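Long-range contacts in DNA damage response protein Rtt109, putative (Neosartorya fumigata, PDB 5ZB9), which probably transfers acetyl groups from acetyl-CoA to lysines of histones, histone H3 among them, in replication-linked nucleosome assembly and the DNA damage response: residues Ile25-Ser30 and Glu53-Ala58; Pro240-Cys245 and Ser331-Ser336; Phe220-Ala225 and Pro233-Ser238; Pro251-Val256 and Gly289-Val294; Val16-Val21 and Pro107-Leu112. All coordinates share one frame; numbering follows the deposited sequence.

Overall arrangement
Five contacts sample the histone acetyltransferase fold from its central sheet to its outlying loops. Contact 1 pairs two strands of that sheet, and contact 5, whose segments adjoin it in sequence, closes over the start of helix 111-127 about 21 Å away between centres. Contact 5 holds Leu112, one of the residues that bind CoA, which is absent from this model; contact 3 also lies near the cofactor site, Pro222 about 5 Å from CoA-binding Arg171 between side chains. Contacts 2 and 4 lie away from it, across the chain's centre from contacts 1 and 5, and touch each other where Leu241 CD1 meets Leu255 CB at 4.0 Å. The centres of contacts 4 and 5 are about 45 Å apart.

Contact 1: Ile25-Ser30 and Glu53-Ala58; sequences IRHISS and ENHFLA
Ala58 O is gripped twice, by Arg26 N at 2.9 Å and by a water that donates to it at 3.0 Å. The first of these bonds belongs to regular antiparallel pairing. Arg26 with Ala58 and Ile28 with Phe56 are hydrogen-bonded pairs, the bond from Phe56 N to Ile28 O measuring 2.8 Å, while His27 with Leu57 and Ser29 with His55 are non-hydrogen-bonded. At the far end Ser30 grips Asn54 twice: its N donates to Asn54 O, and its OG accepts from Asn54 N at 3.1 Å. A water takes a bond from Ser29 OG at 2.7 Å and gives bonds to Ser30 O and Glu53 OE2, tying the carboxylate to the strand opposite. On one face of the sheet Ile28 CG1 lies beside Phe56 CB at 4.0 Å, the two side chains pointing the same way, packed against helices 421-432 and 439-457. Helix 111-127 covers the other, histidine face, where Phe119 meets His27 edge-to-face. There His27 NE2 and His55 ND1 share a hydrogen bond of 2.9 Å that either ring could donate. They meet rim to rim, the planes turned 37° apart; His27 reaches across because its CG is anti to the backbone N (chi1 171°). If each buried imidazole is neutral, one ring must donate and the other accept, and their tautomers are probably coupled.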
# COMPACT_ATOMS: atom_id res chain seq x y z
N ILE A 25 -6.88 -1.59 -19.09
CA ILE A 25 -6.15 -2.04 -17.91
C ILE A 25 -5.45 -3.37 -18.13
O ILE A 25 -5.96 -4.27 -18.80
CB ILE A 25 -7.08 -2.15 -16.68
CG1 ILE A 25 -8.23 -3.12 -16.95
CG2 ILE A 25 -7.62 -0.79 -16.32
CD1 ILE A 25 -8.98 -3.50 -15.72
N ARG A 26 -4.26 -3.48 -17.55
CA ARG A 26 -3.55 -4.74 -17.52
C ARG A 26 -3.09 -4.97 -16.08
O ARG A 26 -2.26 -4.24 -15.54
CB ARG A 26 -2.38 -4.74 -18.50
CG ARG A 26 -2.83 -4.64 -19.96
CD ARG A 26 -1.68 -4.54 -20.96
NE ARG A 26 -2.17 -4.57 -22.34
CZ ARG A 26 -2.50 -3.49 -23.05
NH1 ARG A 26 -2.36 -2.29 -22.52
NH2 ARG A 26 -2.95 -3.62 -24.28
N HIS A 27 -3.68 -5.98 -15.47
CA HIS A 27 -3.38 -6.34 -14.11
C HIS A 27 -2.59 -7.64 -14.14
O HIS A 27 -3.10 -8.68 -14.54
CB HIS A 27 -4.69 -6.48 -13.32
CG HIS A 27 -4.53 -7.05 -11.95
ND1 HIS A 27 -5.58 -7.60 -11.25
CD2 HIS A 27 -3.44 -7.18 -11.15
CE1 HIS A 27 -5.15 -8.03 -10.08
NE2 HIS A 27 -3.85 -7.79 -10.00
N ILE A 28 -1.32 -7.59 -13.76
CA ILE A 28 -0.57 -8.83 -13.70
C ILE A 28 -0.20 -9.11 -12.26
O ILE A 28 -0.02 -8.18 -11.47
CB ILE A 28 0.70 -8.79 -14.60
CG1 ILE A 28 1.69 -7.75 -14.11
CG2 ILE A 28 0.32 -8.50 -16.06
CD1 ILE A 28 2.96 -7.75 -14.92
N SER A 29 -0.13 -10.38 -11.90
CA SER A 29 0.20 -10.74 -10.54
C SER A 29 1.10 -11.97 -10.50
O SER A 29 1.32 -12.62 -11.52
CB SER A 29 -1.07 -10.99 -9.72
OG SER A 29 -1.71 -12.20 -10.09
N SER A 30 1.63 -12.27 -9.32
CA SER A 30 2.41 -13.48 -9.13
C SER A 30 1.75 -14.32 -8.04
O SER A 30 1.00 -13.79 -7.23
CB SER A 30 3.86 -13.15 -8.77
OG SER A 30 3.92 -12.43 -7.55
N GLU A 53 2.42 -11.80 -2.35
CA GLU A 53 1.83 -11.87 -3.67
C GLU A 53 1.98 -10.50 -4.33
O GLU A 53 1.54 -9.50 -3.78
CB GLU A 53 0.35 -12.28 -3.56
CG GLU A 53 -0.46 -12.26 -4.86
CD GLU A 53 -1.94 -12.63 -4.63
OE1 GLU A 53 -2.31 -12.95 -3.48
OE2 GLU A 53 -2.74 -12.60 -5.60
N ASN A 54 2.64 -10.45 -5.49
CA ASN A 54 2.81 -9.18 -6.20
C ASN A 54 1.63 -8.87 -7.11
O ASN A 54 1.09 -9.75 -7.76
CB ASN A 54 4.07 -9.19 -7.06
CG ASN A 54 5.33 -9.41 -6.25
OD1 ASN A 54 5.37 -9.16 -5.05
ND2 ASN A 54 6.37 -9.88 -6.92
N HIS A 55 1.23 -7.60 -7.14
CA HIS A 55 0.21 -7.12 -8.06
C HIS A 55 0.67 -5.85 -8.74
O HIS A 55 1.18 -4.94 -8.09
CB HIS A 55 -1.10 -6.84 -7.34
CG HIS A 55 -1.76 -8.07 -6.80
ND1 HIS A 55 -2.68 -8.80 -7.52
CD2 HIS A 55 -1.65 -8.68 -5.60
CE1 HIS A 55 -3.10 -9.81 -6.79
NE2 HIS A 55 -2.49 -9.76 -5.62
N PHE A 56 0.46 -5.77 -10.05
CA PHE A 56 0.77 -4.55 -10.77
C PHE A 56 -0.34 -4.21 -11.76
O PHE A 56 -0.77 -5.05 -12.55
CB PHE A 56 2.10 -4.68 -11.51
CG PHE A 56 2.45 -3.46 -12.30
CD1 PHE A 56 2.88 -2.31 -11.66
CD2 PHE A 56 2.34 -3.45 -13.68
CE1 PHE A 56 3.19 -1.18 -12.38
CE2 PHE A 56 2.65 -2.33 -14.40
CZ PHE A 56 3.08 -1.19 -13.76
N LEU A 57 -0.81 -2.97 -11.70
CA LEU A 57 -1.83 -2.51 -12.61
C LEU A 57 -1.29 -1.39 -13.47
O LEU A 57 -0.86 -0.36 -12.95
CB LEU A 57 -3.07 -2.02 -11.84
CG LEU A 57 -4.12 -1.27 -12.66
CD1 LEU A 57 -4.79 -2.19 -13.67
CD2 LEU A 57 -5.17 -0.61 -11.76
N ALA A 58 -1.29 -1.61 -14.78
CA ALA A 58 -0.98 -0.54 -15.73
C ALA A 58 -2.25 -0.07 -16.39
O ALA A 58 -3.09 -0.87 -16.83
CB ALA A 58 0.03 -1.01 -16.77
O HOH W 1 -2.84 -0.96 -19.85
O HOH W 2 -1.78 -13.88 -8.03

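Contact 2: Pro240-Cys245 and Ser331-Ser336; sequences PLHQLC and SVQMTS
Hydrogen bonding between Pro240-Cys245 and Ser331-Ser336 centres on His242 O, which accepts from Met334 N at 3.2 Å. The bond is nearly straight, 169° at the hydrogen, and the donor lies in the carbonyl plane. Gln333 CA adds a CA-H...O contact to the same oxygen at 3.5 Å, and two successive residues of the loop thus converge on one helix carbonyl. Van der Waals contact falls mainly to Met334. Its CB and its terminal CE both approach Gln243 O, while CG lies 3.4 Å from Leu244 O. This is possible because the chain, after leaving with CG anti to the backbone N, folds back at both of the next two bonds, bringing the methyl group round to the carbonyl that CB already touches. Flat groups make the third kind of contact: Gln333 OE1 comes to the rim of the His242 imidazole, 3.2 Å from CD2, with amide and ring planes only 5° apart. Closer to the backbone of the same glutamine, CG rests 3.8 Å from Cys245 O. Gln243 turns away from the loop, and its OE1 bonds instead to Asn324 of strand 317-324. The arrangement is a loop docked on the carbonyl end of a short helix, 241-244, joining the excursion that follows strand 317-324 to the layer over strands 133-140, 202-208 and 317-324 of the sheet.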
# COMPACT_ATOMS: atom_id res chain seq x y z
N PRO A 240 -0.92 2.09 15.21
CA PRO A 240 -1.83 1.10 15.78
C PRO A 240 -1.10 -0.13 16.32
O PRO A 240 -1.38 -1.24 15.88
CB PRO A 240 -2.72 0.73 14.59
CG PRO A 240 -1.78 0.85 13.42
CD PRO A 240 -0.91 2.04 13.73
N LEU A 241 -0.19 0.10 17.26
CA LEU A 241 0.70 -0.94 17.80
C LEU A 241 0.00 -2.21 18.28
O LEU A 241 0.40 -3.32 17.92
CB LEU A 241 1.51 -0.35 18.95
CG LEU A 241 2.35 -1.35 19.75
CD1 LEU A 241 3.44 -1.98 18.88
CD2 LEU A 241 2.94 -0.65 20.95
N HIS A 242 -1.04 -2.06 19.08
CA HIS A 242 -1.69 -3.21 19.69
C HIS A 242 -2.50 -4.05 18.71
O HIS A 242 -2.80 -5.21 19.00
CB HIS A 242 -2.56 -2.75 20.86
CG HIS A 242 -1.75 -2.19 21.99
ND1 HIS A 242 -1.48 -0.85 22.11
CD2 HIS A 242 -1.09 -2.80 23.00
CE1 HIS A 242 -0.72 -0.65 23.18
NE2 HIS A 242 -0.47 -1.82 23.73
N GLN A 243 -2.83 -3.49 17.55
CA GLN A 243 -3.55 -4.26 16.54
C GLN A 243 -2.59 -5.02 15.62
O GLN A 243 -2.96 -6.02 15.01
CB GLN A 243 -4.45 -3.35 15.71
CG GLN A 243 -5.52 -2.64 16.51
CD GLN A 243 -6.60 -2.04 15.62
OE1 GLN A 243 -7.41 -2.77 15.05
NE2 GLN A 243 -6.60 -0.72 15.49
N LEU A 244 -1.35 -4.54 15.54
CA LEU A 244 -0.36 -5.11 14.65
C LEU A 244 0.60 -6.06 15.36
O LEU A 244 1.14 -6.98 14.75
CB LEU A 244 0.45 -4.00 13.99
CG LEU A 244 0.03 -3.53 12.60
CD1 LEU A 244 -1.48 -3.41 12.48
CD2 LEU A 244 0.71 -2.20 12.29
N CYS A 245 0.83 -5.83 16.65
CA CYS A 245 1.81 -6.60 17.42
C CYS A 245 1.22 -7.30 18.63
O CYS A 245 0.51 -6.69 19.43
CB CYS A 245 2.94 -5.69 17.87
SG CYS A 245 3.77 -4.88 16.50
N SER A 331 -10.22 -3.73 19.93
CA SER A 331 -9.69 -3.94 21.28
C SER A 331 -9.02 -5.32 21.41
O SER A 331 -8.23 -5.55 22.33
CB SER A 331 -10.80 -3.79 22.32
OG SER A 331 -11.63 -4.94 22.38
N VAL A 332 -9.35 -6.23 20.50
CA VAL A 332 -8.72 -7.54 20.46
C VAL A 332 -7.29 -7.42 19.96
O VAL A 332 -7.05 -7.11 18.80
CB VAL A 332 -9.49 -8.52 19.54
CG1 VAL A 332 -8.80 -9.87 19.50
CG2 VAL A 332 -10.93 -8.67 20.01
N GLN A 333 -6.33 -7.66 20.86
CA GLN A 333 -4.91 -7.55 20.51
C GLN A 333 -4.51 -8.61 19.48
O GLN A 333 -5.06 -9.71 19.46
CB GLN A 333 -4.04 -7.68 21.77
CG GLN A 333 -2.55 -7.52 21.51
CD GLN A 333 -1.76 -7.13 22.75
OE1 GLN A 333 -1.46 -5.96 22.97
NE2 GLN A 333 -1.41 -8.13 23.57
N MET A 334 -3.57 -8.24 18.61
CA MET A 334 -2.98 -9.16 17.64
C MET A 334 -2.42 -10.40 18.35
O MET A 334 -1.94 -10.31 19.48
CB MET A 334 -1.88 -8.44 16.84
CG MET A 334 -1.09 -9.31 15.86
SD MET A 334 -2.07 -10.19 14.62
CE MET A 334 -2.70 -8.85 13.61
N THR A 335 -2.51 -11.55 17.69
CA THR A 335 -1.96 -12.78 18.26
C THR A 335 -0.75 -13.28 17.45
O THR A 335 -0.64 -13.01 16.25
CB THR A 335 -3.04 -13.90 18.36
OG1 THR A 335 -3.50 -14.26 17.05
CG2 THR A 335 -4.22 -13.43 19.20
N SER A 336 0.14 -13.99 18.12
CA SER A 336 1.40 -14.46 17.53
C SER A 336 1.26 -15.83 16.83
O SER A 336 0.59 -16.73 17.33
CB SER A 336 2.48 -14.54 18.62
OG SER A 336 3.69 -15.07 18.13

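Contact 3: Phe220-Ala225 and Pro233-Ser238; sequences FFPITA and PRWLNS
Trp235 and Phe221 form the tight part of this contact: Trp235 CB sits over the centre of the Phe221 ring, 3.6 Å from its centroid and 11° off the normal, a clear CH-pi contact. The two side chains slide past each other in opposite directions, and their rings stand oblique, planes at 33°. Pro222 closes on the indole from one face, its CD 3.7 Å from the centroid of the five-membered ring, and its side chain crosses the tryptophan at about a right angle. Packing is looser toward both ends, where Ala225 and Asn237 are partly exposed whereas Trp235 is buried. Ala225 CB reaches only to 4.2 Å from Trp235 CD1, and Phe221 CZ lies 3.9 Å from Asn237 N. No hydrogen bond links the two segments. The polar edge of the indole turns instead to helix 162-177, where Trp235 NE1 donates to Asp174. Cohesion here is therefore apolar, resting on C-H groups over aromatic faces, while the bond to Asp174 and the proline on its face together limit the rotation of the indole.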
# COMPACT_ATOMS: atom_id res chain seq x y z
N PHE A 220 -3.51 17.00 7.42
CA PHE A 220 -3.41 16.05 6.32
C PHE A 220 -4.69 15.24 6.16
O PHE A 220 -4.92 14.66 5.10
CB PHE A 220 -2.22 15.12 6.52
CG PHE A 220 -0.89 15.82 6.51
CD1 PHE A 220 -0.40 16.40 5.35
CD2 PHE A 220 -0.12 15.89 7.66
CE1 PHE A 220 0.82 17.06 5.34
CE2 PHE A 220 1.10 16.54 7.66
CZ PHE A 220 1.57 17.13 6.50
N PHE A 221 -5.51 15.20 7.21
CA PHE A 221 -6.74 14.41 7.19
C PHE A 221 -7.73 14.96 6.15
O PHE A 221 -7.78 16.17 5.93
CB PHE A 221 -7.42 14.39 8.57
CG PHE A 221 -6.62 13.71 9.65
CD1 PHE A 221 -5.46 13.00 9.36
CD2 PHE A 221 -7.03 13.77 10.98
CE1 PHE A 221 -4.74 12.37 10.36
CE2 PHE A 221 -6.31 13.15 11.99
CZ PHE A 221 -5.17 12.45 11.68
N PRO A 222 -8.53 14.09 5.53
CA PRO A 222 -9.60 14.56 4.64
C PRO A 222 -10.66 15.39 5.40
O PRO A 222 -10.85 15.16 6.59
CB PRO A 222 -10.22 13.27 4.09
CG PRO A 222 -9.25 12.18 4.44
CD PRO A 222 -8.51 12.62 5.65
N ILE A 223 -11.34 16.31 4.71
CA ILE A 223 -12.30 17.20 5.38
C ILE A 223 -13.48 16.42 5.98
O ILE A 223 -14.13 16.89 6.92
CB ILE A 223 -12.82 18.30 4.40
CG1 ILE A 223 -13.74 19.29 5.12
CG2 ILE A 223 -13.50 17.68 3.18
CD1 ILE A 223 -13.13 19.93 6.37
N THR A 224 -13.73 15.22 5.48
CA THR A 224 -14.72 14.34 6.09
C THR A 224 -14.50 14.13 7.60
O THR A 224 -15.45 13.88 8.34
CB THR A 224 -14.73 12.96 5.41
OG1 THR A 224 -13.40 12.42 5.39
CG2 THR A 224 -15.22 13.08 3.98
N ALA A 225 -13.25 14.25 8.06
CA ALA A 225 -12.92 14.00 9.46
C ALA A 225 -13.46 15.09 10.38
O ALA A 225 -13.55 14.90 11.60
CB ALA A 225 -11.41 13.87 9.64
N PRO A 233 -13.64 8.61 16.11
CA PRO A 233 -12.86 9.18 15.00
C PRO A 233 -12.47 8.11 13.99
O PRO A 233 -12.29 6.95 14.36
CB PRO A 233 -11.63 9.78 15.70
CG PRO A 233 -11.48 8.95 16.95
CD PRO A 233 -12.88 8.56 17.37
N ARG A 234 -12.37 8.50 12.73
CA ARG A 234 -11.97 7.57 11.68
C ARG A 234 -10.50 7.79 11.30
O ARG A 234 -9.86 6.91 10.73
CB ARG A 234 -12.87 7.72 10.46
CG ARG A 234 -14.37 7.78 10.76
CD ARG A 234 -14.89 6.57 11.55
NE ARG A 234 -14.51 5.29 10.96
CZ ARG A 234 -15.15 4.72 9.95
NH1 ARG A 234 -16.18 5.33 9.39
NH2 ARG A 234 -14.75 3.55 9.47
N TRP A 235 -9.97 8.98 11.62
CA TRP A 235 -8.55 9.28 11.44
C TRP A 235 -7.87 9.57 12.77
O TRP A 235 -8.34 10.38 13.56
CB TRP A 235 -8.36 10.45 10.48
CG TRP A 235 -8.72 10.09 9.07
CD1 TRP A 235 -9.96 10.14 8.51
CD2 TRP A 235 -7.84 9.58 8.07
NE1 TRP A 235 -9.91 9.70 7.21
CE2 TRP A 235 -8.62 9.36 6.91
CE3 TRP A 235 -6.47 9.30 8.03
CZ2 TRP A 235 -8.07 8.86 5.73
CZ3 TRP A 235 -5.93 8.81 6.84
CH2 TRP A 235 -6.73 8.59 5.71
N LEU A 236 -6.76 8.89 13.02
CA LEU A 236 -6.02 9.06 14.26
C LEU A 236 -4.56 9.32 13.95
O LEU A 236 -3.99 8.69 13.07
CB LEU A 236 -6.15 7.83 15.15
CG LEU A 236 -7.49 7.61 15.83
CD1 LEU A 236 -7.49 6.30 16.59
CD2 LEU A 236 -7.78 8.76 16.75
N ASN A 237 -3.96 10.25 14.69
CA ASN A 237 -2.54 10.53 14.57
C ASN A 237 -1.74 9.62 15.50
O ASN A 237 -1.22 10.08 16.51
CB ASN A 237 -2.25 12.00 14.87
CG ASN A 237 -0.77 12.35 14.80
OD1 ASN A 237 -0.31 13.25 15.50
ND2 ASN A 237 -0.02 11.63 13.97
N SER A 238 -1.64 8.35 15.17
CA SER A 238 -0.80 7.43 15.94
C SER A 238 -0.49 6.15 15.18
O SER A 238 -0.95 5.96 14.05
CB SER A 238 -1.48 7.10 17.28
OG SER A 238 -2.81 6.66 17.07

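Contact 4: Pro251-Val256 and Gly289-Val294; sequences PPRCLV and GHWRSV
Arg253 starts against Trp291, its CB 3.3 Å from CZ2 at the six-membered part of the indole. CG stands between the backbone N and the carbonyl carbon (chi1 68°), a placing that steers the chain toward Gly289, whose O it meets at 3.5 Å. CD comes closer still, 3.2 Å from Gly289 O, and at chi3 (-52°) the chain bends. Beyond the bend, NE makes a salt bridge with Asp272, the carboxylate that also accepts from Trp291 NE1, so one acid clasps both side chains. At the tip, the guanidinium has Gly289 O and Trp291 NE1 beside its edge, near its plane. A water links the segments, accepting from Arg253 N at 2.9 Å and donating to Gly289 O at 2.8 Å; it sits 3.5 Å above the indole plane, over its centre. Pro252 CB meets Trp291 CZ3 at 3.6 Å, and Pro251 CB approaches the edge of the His290 imidazole, 3.7 Å from CD2. The two loops lie on either side of helix 266-272 in the sequence; Trp291 packs on Leu268 and Leu271 of that helix and on Phe300 of helix 297-304, which Val256 also reaches.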
# COMPACT_ATOMS: atom_id res chain seq x y z
N PRO A 251 11.21 -5.81 22.04
CA PRO A 251 12.09 -4.69 21.68
C PRO A 251 11.56 -3.91 20.47
O PRO A 251 10.95 -4.52 19.58
CB PRO A 251 13.42 -5.36 21.34
CG PRO A 251 13.35 -6.69 22.00
CD PRO A 251 11.92 -7.10 21.96
N PRO A 252 11.78 -2.59 20.43
CA PRO A 252 11.22 -1.73 19.38
C PRO A 252 11.50 -2.26 17.97
O PRO A 252 10.64 -2.11 17.10
CB PRO A 252 11.92 -0.39 19.61
CG PRO A 252 12.26 -0.40 21.06
CD PRO A 252 12.57 -1.82 21.41
N ARG A 253 12.64 -2.90 17.75
CA ARG A 253 12.99 -3.42 16.43
C ARG A 253 12.01 -4.47 15.92
O ARG A 253 12.04 -4.81 14.74
CB ARG A 253 14.41 -4.01 16.45
CG ARG A 253 14.58 -5.29 17.26
CD ARG A 253 15.99 -5.83 17.13
NE ARG A 253 16.37 -5.95 15.73
CZ ARG A 253 16.17 -7.05 15.01
NH1 ARG A 253 15.63 -8.12 15.57
NH2 ARG A 253 16.53 -7.07 13.73
N CYS A 254 11.15 -4.97 16.80
CA CYS A 254 10.18 -6.00 16.44
C CYS A 254 8.79 -5.43 16.19
O CYS A 254 7.90 -6.14 15.74
CB CYS A 254 10.09 -7.06 17.55
SG CYS A 254 11.65 -7.78 18.08
N LEU A 255 8.62 -4.15 16.50
CA LEU A 255 7.29 -3.56 16.55
C LEU A 255 6.93 -2.77 15.29
O LEU A 255 5.80 -2.33 15.16
CB LEU A 255 7.18 -2.66 17.78
CG LEU A 255 7.52 -3.38 19.09
CD1 LEU A 255 7.31 -2.46 20.29
CD2 LEU A 255 6.72 -4.67 19.24
N VAL A 256 7.89 -2.59 14.39
CA VAL A 256 7.70 -1.81 13.16
C VAL A 256 7.83 -2.68 11.90
O VAL A 256 8.78 -3.44 11.78
CB VAL A 256 8.71 -0.66 13.08
CG1 VAL A 256 8.45 0.20 11.86
CG2 VAL A 256 8.65 0.17 14.35
N GLY A 289 18.33 -7.59 21.62
CA GLY A 289 17.72 -6.94 20.48
C GLY A 289 17.49 -5.47 20.73
O GLY A 289 16.70 -4.83 20.04
N HIS A 290 18.19 -4.91 21.72
CA HIS A 290 18.03 -3.50 22.04
C HIS A 290 19.07 -2.66 21.31
O HIS A 290 20.26 -2.96 21.33
CB HIS A 290 18.13 -3.27 23.54
CG HIS A 290 16.98 -3.83 24.32
ND1 HIS A 290 17.06 -4.11 25.66
CD2 HIS A 290 15.72 -4.16 23.94
CE1 HIS A 290 15.90 -4.59 26.08
NE2 HIS A 290 15.07 -4.62 25.05
N TRP A 291 18.59 -1.60 20.67
CA TRP A 291 19.45 -0.66 19.99
C TRP A 291 20.26 0.18 20.97
O TRP A 291 19.90 0.30 22.14
CB TRP A 291 18.63 0.26 19.11
CG TRP A 291 17.93 -0.39 17.97
CD1 TRP A 291 18.42 -1.34 17.14
CD2 TRP A 291 16.59 -0.12 17.53
NE1 TRP A 291 17.48 -1.67 16.19
CE2 TRP A 291 16.35 -0.93 16.41
CE3 TRP A 291 15.58 0.75 17.97
CZ2 TRP A 291 15.14 -0.91 15.72
CZ3 TRP A 291 14.39 0.76 17.29
CH2 TRP A 291 14.17 -0.06 16.19
N ARG A 292 21.32 0.80 20.46
CA ARG A 292 22.16 1.65 21.28
C ARG A 292 21.55 3.05 21.43
O ARG A 292 21.36 3.54 22.54
CB ARG A 292 23.57 1.75 20.68
CG ARG A 292 24.54 2.58 21.51
CD ARG A 292 25.94 2.64 20.89
NE ARG A 292 25.94 3.31 19.59
CZ ARG A 292 26.30 2.72 18.46
NH1 ARG A 292 26.26 3.40 17.32
NH2 ARG A 292 26.70 1.45 18.46
N SER A 293 21.23 3.67 20.30
CA SER A 293 20.80 5.06 20.31
C SER A 293 19.29 5.26 20.46
O SER A 293 18.85 6.36 20.79
CB SER A 293 21.28 5.76 19.05
OG SER A 293 20.73 5.16 17.89
N VAL A 294 18.50 4.22 20.22
CA VAL A 294 17.04 4.32 20.35
C VAL A 294 16.49 3.24 21.28
O VAL A 294 16.72 2.04 21.04
CB VAL A 294 16.33 4.23 18.98
CG1 VAL A 294 14.82 4.05 19.16
CG2 VAL A 294 16.62 5.46 18.14
O HOH W 3 15.08 -2.67 19.39

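Contact 5: Val16-Val21 and Pro107-Leu112; sequences VLPTGV and PKVSLL
Leu111 and Val21 reach toward each other tip to tip, Leu111 CD1 stopping 4.1 Å from Val21 CG1. The other Leu111 branch, CD2, is shared: Leu17 crosses it at about a right angle, with CD2 to CD2 at 3.7 Å, and Pro18 CD comes to 3.9 Å. Pro18 also meets a second proline, its CB 3.8 Å from Pro107 CG, and slides in the opposite direction past Val109, CG to CG2 at 3.9 Å. Val21 and Pro107 likewise pass each other in opposite directions, with CG2 3.7 Å from CD. Everything across the contact is apolar, and a type II turn from Pro18 to Val21 brings both turn ends onto the same partners. The turn lies between helix 9-16 and strand 22-35, and binds backbone to backbone with Gly468 and Asn470; on the facing side, Ser110 is the N-cap of helix 111-127, its OG weakly bonded to Arg113 N, and Leu112 leans on Trp168 of helix 162-177, both residues belonging to the CoA site.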
# COMPACT_ATOMS: atom_id res chain seq x y z
N VAL A 16 -16.87 3.36 -11.12
CA VAL A 16 -16.43 4.59 -10.46
C VAL A 16 -15.94 5.65 -11.44
O VAL A 16 -15.93 6.84 -11.13
CB VAL A 16 -15.32 4.32 -9.41
CG1 VAL A 16 -15.75 3.23 -8.45
CG2 VAL A 16 -13.99 3.97 -10.07
N LEU A 17 -15.54 5.23 -12.64
CA LEU A 17 -15.04 6.18 -13.63
C LEU A 17 -16.19 6.96 -14.24
O LEU A 17 -17.27 6.41 -14.44
CB LEU A 17 -14.22 5.48 -14.72
CG LEU A 17 -12.87 4.91 -14.30
CD1 LEU A 17 -12.21 4.17 -15.44
CD2 LEU A 17 -11.95 6.01 -13.79
N PRO A 18 -15.97 8.25 -14.53
CA PRO A 18 -17.02 9.05 -15.17
C PRO A 18 -17.48 8.47 -16.50
O PRO A 18 -16.67 7.93 -17.26
CB PRO A 18 -16.35 10.41 -15.37
CG PRO A 18 -15.28 10.45 -14.33
CD PRO A 18 -14.79 9.05 -14.17
N THR A 19 -18.78 8.57 -16.76
CA THR A 19 -19.38 8.14 -18.01
C THR A 19 -18.59 8.62 -19.23
O THR A 19 -18.30 9.80 -19.36
CB THR A 19 -20.83 8.65 -18.12
OG1 THR A 19 -21.66 7.92 -17.21
CG2 THR A 19 -21.35 8.48 -19.54
N GLY A 20 -18.23 7.68 -20.09
CA GLY A 20 -17.53 8.02 -21.31
C GLY A 20 -16.02 8.03 -21.19
O GLY A 20 -15.32 8.15 -22.20
N VAL A 21 -15.50 7.91 -19.98
CA VAL A 21 -14.06 7.79 -19.81
C VAL A 21 -13.65 6.37 -20.20
O VAL A 21 -14.13 5.40 -19.62
CB VAL A 21 -13.60 8.09 -18.38
CG1 VAL A 21 -12.11 7.84 -18.24
CG2 VAL A 21 -13.93 9.52 -18.01
N PRO A 107 -12.66 14.33 -17.60
CA PRO A 107 -13.23 15.09 -16.48
C PRO A 107 -12.22 15.46 -15.39
O PRO A 107 -11.09 14.95 -15.35
CB PRO A 107 -14.30 14.14 -15.93
CG PRO A 107 -14.75 13.40 -17.13
CD PRO A 107 -13.49 13.17 -17.94
N LYS A 108 -12.65 16.35 -14.49
CA LYS A 108 -11.76 17.06 -13.58
C LYS A 108 -11.37 16.28 -12.32
O LYS A 108 -10.31 16.55 -11.73
CB LYS A 108 -12.39 18.40 -13.18
CG LYS A 108 -12.59 19.36 -14.35
CD LYS A 108 -12.94 20.76 -13.85
CE LYS A 108 -12.90 21.77 -14.99
NZ LYS A 108 -13.10 23.17 -14.49
N VAL A 109 -12.20 15.33 -11.90
CA VAL A 109 -11.85 14.46 -10.78
C VAL A 109 -10.54 13.74 -11.10
O VAL A 109 -10.29 13.41 -12.25
CB VAL A 109 -12.96 13.42 -10.47
CG1 VAL A 109 -14.17 14.10 -9.83
CG2 VAL A 109 -13.36 12.67 -11.73
N SER A 110 -9.70 13.54 -10.09
CA SER A 110 -8.43 12.86 -10.33
C SER A 110 -8.74 11.42 -10.70
O SER A 110 -9.10 10.61 -9.85
CB SER A 110 -7.49 12.92 -9.11
OG SER A 110 -6.17 12.44 -9.40
N LEU A 111 -8.63 11.11 -11.99
CA LEU A 111 -8.76 9.74 -12.46
C LEU A 111 -7.76 8.86 -11.74
O LEU A 111 -8.08 7.72 -11.39
CB LEU A 111 -8.53 9.65 -13.97
CG LEU A 111 -9.66 10.21 -14.82
CD1 LEU A 111 -9.33 10.09 -16.30
CD2 LEU A 111 -10.96 9.48 -14.48
N LEU A 112 -6.57 9.38 -11.50
CA LEU A 112 -5.54 8.59 -10.83
C LEU A 112 -5.97 8.25 -9.40
O LEU A 112 -5.71 7.14 -8.92
CB LEU A 112 -4.20 9.32 -10.84
CG LEU A 112 -3.71 9.79 -12.21
CD1 LEU A 112 -2.24 10.16 -12.15
CD2 LEU A 112 -3.96 8.74 -13.29